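Local coordinates for glycoside hydrolase family 16 protein (Bacteroides ovatus, PDB 7KR6) that is probably an endo-glucanase of glycoside hydrolase family 16 that hydrolyses O-glycosidic bonds in mixed-linkage beta-glucans, at residues F38-N43 with K48-E53; D146-G151 with H197-D202. The protein carries 1 engineered substitution. All blocks are in the same frame, centred on the assembly; numbering follows the deposited sequence.

Interaction 1 (F38-N43 with K48-E53); sequences FKDDFN and KVWTKE
The CA atoms come nearest at D40 and V49, with D40 CA 8.9 Å from V49 CA, too far for strand pairing, so side chains make the contact. W50 NE1 donates a hydrogen bond to D40 OD2, 2.8 Å long. The acceptor lies almost exactly in the indole plane. The N-H meets the oxygen on its anti side, 30° out of the carboxylate plane. D40 places its carboxylate here with CG anti to the backbone N (chi1 -160°). Its other oxygen, OD1, accepts from F42 N at 2.8 Å. This is an Asx turn, formed as the chain leaves strand 38-40. The F42 ring then lies obliquely beside the indole, its CE1 3.6 Å from W50 NE1. Two residues before D40, F38 points its ring toward V49, and F38 CZ meets V49 CG1 at 3.7 Å. Strand 38-40 pairs with 261-271 and strand 51-52 with 93-107, and W50 also packs on V269 and I234. Both oxygens of the buried D40 carboxylate accept N-H groups, one from the indole and one from the backbone. These bonds fix its rotation and would be expected to favour the charged form.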
loop_
_atom_site.group_PDB
_atom_site.type_symbol
_atom_site.label_atom_id
_atom_site.label_comp_id
_atom_site.label_asym_id
_atom_site.label_seq_id
_atom_site.Cartn_x
_atom_site.Cartn_y
_atom_site.Cartn_z
ATOM N N PHE A 38 0.936 -19.584 -25.963
ATOM C CA PHE A 38 0.832 -18.319 -26.710
ATOM C C PHE A 38 2.141 -17.573 -26.578
ATOM O O PHE A 38 2.748 -17.639 -25.504
ATOM C CB PHE A 38 -0.363 -17.518 -26.225
ATOM C CG PHE A 38 -0.371 -16.128 -26.794
ATOM C CD1 PHE A 38 -0.866 -15.911 -28.067
ATOM C CD2 PHE A 38 0.166 -15.070 -26.082
ATOM C CE1 PHE A 38 -0.840 -14.643 -28.622
ATOM C CE2 PHE A 38 0.159 -13.798 -26.626
ATOM C CZ PHE A 38 -0.350 -13.595 -27.890
ATOM N N LYS A 39 2.604 -16.986 -27.680
ATOM C CA LYS A 39 3.793 -16.107 -27.645
ATOM C C LYS A 39 3.555 -14.986 -28.620
ATOM O O LYS A 39 3.005 -15.244 -29.709
ATOM C CB LYS A 39 5.079 -16.870 -27.955
ATOM C CG LYS A 39 6.350 -16.040 -27.868
ATOM C CD LYS A 39 7.614 -16.870 -27.859
ATOM C CE LYS A 39 7.935 -17.450 -29.219
ATOM N NZ LYS A 39 9.145 -18.312 -29.179
ATOM N N ASP A 40 3.896 -13.774 -28.214
ATOM C CA ASP A 40 4.023 -12.615 -29.113
ATOM C C ASP A 40 5.465 -12.143 -29.019
ATOM O O ASP A 40 5.864 -11.663 -27.983
ATOM C CB ASP A 40 3.023 -11.519 -28.812
ATOM C CG ASP A 40 2.803 -10.566 -29.966
ATOM O OD1 ASP A 40 3.735 -10.423 -30.837
ATOM O OD2 ASP A 40 1.718 -9.966 -30.010
ATOM N N ASP A 41 6.206 -12.284 -30.107
ATOM C CA ASP A 41 7.611 -11.808 -30.222
ATOM C C ASP A 41 7.623 -10.340 -30.655
ATOM O O ASP A 41 8.709 -9.811 -30.789
ATOM C CB ASP A 41 8.422 -12.629 -31.226
ATOM C CG ASP A 41 8.939 -13.931 -30.651
ATOM O OD1 ASP A 41 9.476 -13.908 -29.567
ATOM O OD2 ASP A 41 8.730 -14.983 -31.287
ATOM N N PHE A 42 6.481 -9.718 -30.954
ATOM C CA PHE A 42 6.375 -8.305 -31.360
ATOM C C PHE A 42 7.235 -8.025 -32.599
ATOM O O PHE A 42 7.897 -7.003 -32.654
ATOM C CB PHE A 42 6.738 -7.418 -30.155
ATOM C CG PHE A 42 5.671 -7.488 -29.096
ATOM C CD1 PHE A 42 4.381 -7.020 -29.333
ATOM C CD2 PHE A 42 5.961 -7.964 -27.836
ATOM C CE1 PHE A 42 3.382 -7.136 -28.372
ATOM C CE2 PHE A 42 4.961 -8.064 -26.879
ATOM C CZ PHE A 42 3.681 -7.639 -27.139
ATOM N N ASN A 43 7.128 -8.877 -33.625
ATOM C CA ASN A 43 7.701 -8.545 -34.950
ATOM C C ASN A 43 6.777 -7.560 -35.657
ATOM O O ASN A 43 7.196 -6.927 -36.632
ATOM C CB ASN A 43 7.901 -9.806 -35.764
ATOM C CG ASN A 43 9.000 -10.667 -35.200
ATOM O OD1 ASN A 43 10.026 -10.165 -34.765
ATOM N ND2 ASN A 43 8.788 -11.959 -35.181
ATOM N N LYS A 48 -5.225 -8.684 -33.822
ATOM C CA LYS A 48 -6.081 -9.837 -33.426
ATOM C C LYS A 48 -5.811 -10.202 -31.962
ATOM O O LYS A 48 -6.549 -10.984 -31.401
ATOM C CB LYS A 48 -5.831 -11.053 -34.308
ATOM C CG LYS A 48 -6.120 -10.818 -35.791
ATOM C CD LYS A 48 -6.134 -12.107 -36.584
ATOM C CE LYS A 48 -6.706 -11.934 -37.979
ATOM N NZ LYS A 48 -5.744 -11.249 -38.880
ATOM N N VAL A 49 -4.802 -9.589 -31.357
ATOM C CA VAL A 49 -4.411 -9.866 -29.952
ATOM C C VAL A 49 -4.519 -8.608 -29.097
ATOM O O VAL A 49 -4.928 -8.751 -27.942
ATOM C CB VAL A 49 -2.991 -10.437 -29.894
ATOM C CG1 VAL A 49 -2.524 -10.623 -28.443
ATOM C CG2 VAL A 49 -2.938 -11.747 -30.663
ATOM N N TRP A 50 -4.099 -7.454 -29.620
ATOM C CA TRP A 50 -3.952 -6.215 -28.804
ATOM C C TRP A 50 -4.860 -5.104 -29.310
ATOM O O TRP A 50 -5.136 -5.054 -30.536
ATOM C CB TRP A 50 -2.481 -5.770 -28.805
ATOM C CG TRP A 50 -1.510 -6.806 -28.347
ATOM C CD1 TRP A 50 -0.677 -7.556 -29.110
ATOM C CD2 TRP A 50 -1.338 -7.279 -26.993
ATOM N NE1 TRP A 50 0.041 -8.427 -28.340
ATOM C CE2 TRP A 50 -0.318 -8.258 -27.028
ATOM C CE3 TRP A 50 -1.880 -6.898 -25.748
ATOM C CZ2 TRP A 50 0.118 -8.956 -25.899
ATOM C CZ3 TRP A 50 -1.400 -7.550 -24.629
ATOM C CH2 TRP A 50 -0.433 -8.560 -24.688
ATOM N N THR A 51 -5.241 -4.195 -28.417
ATOM C CA THR A 51 -5.925 -2.938 -28.689
ATOM C C THR A 51 -5.107 -1.820 -28.046
ATOM O O THR A 51 -4.839 -1.924 -26.837
ATOM C CB THR A 51 -7.348 -2.962 -28.148
ATOM O OG1 THR A 51 -7.896 -4.186 -28.626
ATOM C CG2 THR A 51 -8.181 -1.762 -28.524
ATOM N N LYS A 52 -4.758 -0.808 -28.823
ATOM C CA LYS A 52 -4.237 0.475 -28.303
ATOM C C LYS A 52 -5.358 1.282 -27.667
ATOM O O LYS A 52 -6.445 1.383 -28.226
ATOM C CB LYS A 52 -3.560 1.287 -29.417
ATOM C CG LYS A 52 -2.493 0.538 -30.178
ATOM C CD LYS A 52 -1.859 1.388 -31.237
ATOM C CE LYS A 52 -0.813 0.686 -32.058
ATOM N NZ LYS A 52 -0.092 1.673 -32.915
ATOM N N GLU A 53 -5.089 1.870 -26.497
ATOM C CA GLU A 53 -6.088 2.637 -25.739
ATOM C C GLU A 53 -5.892 4.113 -26.015
ATOM O O GLU A 53 -4.723 4.567 -26.225
ATOM C CB GLU A 53 -6.061 2.324 -24.230
ATOM C CG GLU A 53 -6.410 0.886 -23.947
ATOM C CD GLU A 53 -6.608 0.585 -22.468
ATOM O OE1 GLU A 53 -7.172 1.444 -21.794
ATOM O OE2 GLU A 53 -6.162 -0.474 -22.011
#

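Interaction 2 (D146-G151 with H197-D202); sequences DIMAMG and HTYSLD. Engineered in segment 146-151: A149 (natural residue Glu). With G2F (2-deoxy-2-fluoro-alpha-D-glucopyranose), chain C.
M148 lays its terminal methyl over the face of the Y199 ring. M148 CE is 4.1 Å from the centroid of the Y199 ring and only 5° off the normal, a CH-pi contact over the ring centre. M148 SD also stands above the face, though farther out, which makes this a Met-aromatic pair. The methionine leaves the backbone with CG anti to N (chi1 171°), then bends at chi2 and chi3. The bends turn the methyl back over the tyrosine. The nearer part of the chain touches the ring too: M148 CG comes to 3.5 Å from Y199 CE1. Beside this pair, I147 crosses L201 at a slant, with I147 CD1 3.9 Å from L201 CB. I147 CG1 reaches the L201 CD2 branch at 4.1 Å. I147 and M148 are consecutive, yet both point toward 197-202, because they form a classic beta bulge opposite F129.

The two strands belong to facing layers of the beta-sandwich (jelly roll) of family 16. Their axes approach to 7.4 Å with N-to-C directions at 147°, and no hydrogen bond joins the two segments. Strand 144-150 pairs with 125-133 and 164-171, while 197-203 pairs with 112-117 and 207-212. In the natural sequence, residues 144 to 149 fit the family's ExDxxE signature; A149 is engineered and replaces its last Glu. D146 lines the glycan pocket, where D146 OD2 lies 3.5 Å from O5 of G2F. M131 extends the apolar packing by touching both I147 and L201, and I116 lies against both M148 and Y199.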
loop_
_atom_site.group_PDB
_atom_site.type_symbol
_atom_site.label_atom_id
_atom_site.label_comp_id
_atom_site.label_asym_id
_atom_site.label_seq_id
_atom_site.Cartn_x
_atom_site.Cartn_y
_atom_site.Cartn_z
ATOM N N ASP A 146 -1.553 -6.852 -10.538
ATOM C CA ASP A 146 -0.435 -5.971 -10.906
ATOM C C ASP A 146 0.818 -6.811 -10.736
ATOM O O ASP A 146 1.301 -6.934 -9.625
ATOM C CB ASP A 146 -0.505 -4.672 -10.142
ATOM C CG ASP A 146 0.453 -3.629 -10.608
ATOM O OD1 ASP A 146 0.996 -3.779 -11.743
ATOM O OD2 ASP A 146 0.521 -2.603 -9.824
ATOM N N ILE A 147 1.325 -7.372 -11.839
ATOM C CA ILE A 147 2.465 -8.313 -11.765
ATOM C C ILE A 147 3.702 -7.499 -11.348
ATOM O O ILE A 147 4.418 -7.884 -10.412
ATOM C CB ILE A 147 2.702 -9.059 -13.085
ATOM C CG1 ILE A 147 1.511 -9.941 -13.460
ATOM C CG2 ILE A 147 3.980 -9.870 -13.007
ATOM C CD1 ILE A 147 1.569 -10.465 -14.855
ATOM N N MET A 148 3.901 -6.398 -12.035
ATOM C CA MET A 148 5.033 -5.500 -11.723
ATOM C C MET A 148 4.585 -4.080 -12.011
ATOM O O MET A 148 3.969 -3.818 -13.029
ATOM C CB MET A 148 6.237 -5.881 -12.595
ATOM C CG MET A 148 7.453 -4.923 -12.572
ATOM S SD MET A 148 7.284 -3.417 -13.550
ATOM C CE MET A 148 7.377 -4.049 -15.227
ATOM N N ALA A 149 4.953 -3.179 -11.111
ATOM C CA ALA A 149 4.939 -1.737 -11.338
ATOM C C ALA A 149 6.194 -1.173 -10.698
ATOM O O ALA A 149 6.634 -1.694 -9.670
ATOM C CB ALA A 149 3.724 -1.113 -10.755
ATOM N N MET A 150 6.753 -0.155 -11.323
ATOM C CA MET A 150 7.829 0.647 -10.664
ATOM C C MET A 150 7.394 2.098 -10.676
ATOM O O MET A 150 6.440 2.483 -11.379
ATOM C CB MET A 150 9.166 0.464 -11.376
ATOM C CG MET A 150 9.621 -0.963 -11.341
ATOM S SD MET A 150 11.319 -1.252 -11.827
ATOM C CE MET A 150 12.147 -0.810 -10.297
ATOM N N GLY A 151 8.065 2.917 -9.872
ATOM C CA GLY A 151 7.759 4.360 -9.865
ATOM C C GLY A 151 7.106 4.817 -8.571
ATOM O O GLY A 151 6.705 5.994 -8.495
ATOM N N HIS A 197 14.655 -7.498 -18.602
ATOM C CA HIS A 197 14.469 -8.396 -17.440
ATOM C C HIS A 197 13.152 -9.161 -17.608
ATOM O O HIS A 197 12.242 -8.664 -18.278
ATOM C CB HIS A 197 14.517 -7.612 -16.118
ATOM C CG HIS A 197 15.804 -6.878 -15.922
ATOM N ND1 HIS A 197 16.872 -7.436 -15.249
ATOM C CD2 HIS A 197 16.185 -5.652 -16.338
ATOM C CE1 HIS A 197 17.872 -6.572 -15.261
ATOM N NE2 HIS A 197 17.495 -5.475 -15.943
ATOM N N THR A 198 13.100 -10.355 -17.071
ATOM C CA THR A 198 11.944 -11.246 -17.241
ATOM C C THR A 198 11.062 -11.094 -15.999
ATOM O O THR A 198 11.559 -11.297 -14.854
ATOM C CB THR A 198 12.363 -12.700 -17.424
ATOM O OG1 THR A 198 13.129 -12.700 -18.633
ATOM C CG2 THR A 198 11.173 -13.617 -17.581
ATOM N N TYR A 199 9.800 -10.785 -16.222
ATOM C CA TYR A 199 8.765 -10.658 -15.175
ATOM C C TYR A 199 7.830 -11.847 -15.394
ATOM O O TYR A 199 7.301 -11.951 -16.492
ATOM C CB TYR A 199 8.067 -9.289 -15.269
ATOM C CG TYR A 199 9.053 -8.157 -15.102
ATOM C CD1 TYR A 199 9.348 -7.726 -13.836
ATOM C CD2 TYR A 199 9.746 -7.596 -16.168
ATOM C CE1 TYR A 199 10.282 -6.738 -13.613
ATOM C CE2 TYR A 199 10.710 -6.615 -15.966
ATOM C CZ TYR A 199 10.960 -6.182 -14.677
ATOM O OH TYR A 199 11.874 -5.188 -14.426
ATOM N N SER A 200 7.669 -12.678 -14.364
ATOM C CA SER A 200 6.886 -13.936 -14.440
ATOM C C SER A 200 5.787 -13.936 -13.387
ATOM O O SER A 200 6.012 -13.507 -12.250
ATOM C CB SER A 200 7.788 -15.104 -14.249
ATOM O OG SER A 200 8.881 -15.033 -15.166
ATOM N N LEU A 201 4.635 -14.479 -13.755
ATOM C CA LEU A 201 3.542 -14.763 -12.811
ATOM C C LEU A 201 3.166 -16.225 -12.952
ATOM O O LEU A 201 2.761 -16.616 -14.073
ATOM C CB LEU A 201 2.320 -13.904 -13.125
ATOM C CG LEU A 201 1.093 -14.251 -12.289
ATOM C CD1 LEU A 201 1.229 -13.785 -10.854
ATOM C CD2 LEU A 201 -0.144 -13.676 -12.891
ATOM N N ASP A 202 3.269 -16.958 -11.863
ATOM C CA ASP A 202 2.719 -18.324 -11.721
ATOM C C ASP A 202 1.330 -18.188 -11.116
ATOM O O ASP A 202 1.134 -17.397 -10.169
ATOM C CB ASP A 202 3.618 -19.184 -10.858
ATOM C CG ASP A 202 4.837 -19.717 -11.573
ATOM O OD1 ASP A 202 4.649 -20.499 -12.551
ATOM O OD2 ASP A 202 5.949 -19.417 -11.111
HETATM C C1 G2F C . -3.682 -1.821 -10.696
HETATM C C2 G2F C . -4.505 -0.612 -10.410
HETATM C C3 G2F C . -4.775 0.189 -11.666
HETATM C C4 G2F C . -3.446 0.591 -12.254
HETATM C C5 G2F C . -2.686 -0.733 -12.584
HETATM C C6 G2F C . -1.349 -0.599 -13.275
HETATM O O3 G2F C . -5.593 1.315 -11.365
HETATM O O4 G2F C . -3.707 1.420 -13.441
HETATM O O5 G2F C . -2.467 -1.539 -11.409
HETATM O O6 G2F C . -0.502 0.363 -12.543
HETATM F F2 G2F C . -5.680 -1.018 -9.708
#

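How the interactions relate
Interactions 1 and 2 lie in series along the chain. Their centres are 18 Å apart, and their nearest atoms about 10 Å, so they do not touch. Strand pairing connects them by two routes. Strand 38-40 pairs with 261-271, which pairs with 112-117, the neighbour of 197-203. Strand 51-52 leads through 93-107, 232-240 and 125-133 to 144-150. Interaction 2 lies closer to the ligand: its D146 is part of the glycan pocket. In interaction 1 the W50 side chain is about 13 Å from the bound G2F. Segment 48-53 still has an indirect tie to the pocket, since E53 forms a salt bridge with R98, a glycan-pocket residue.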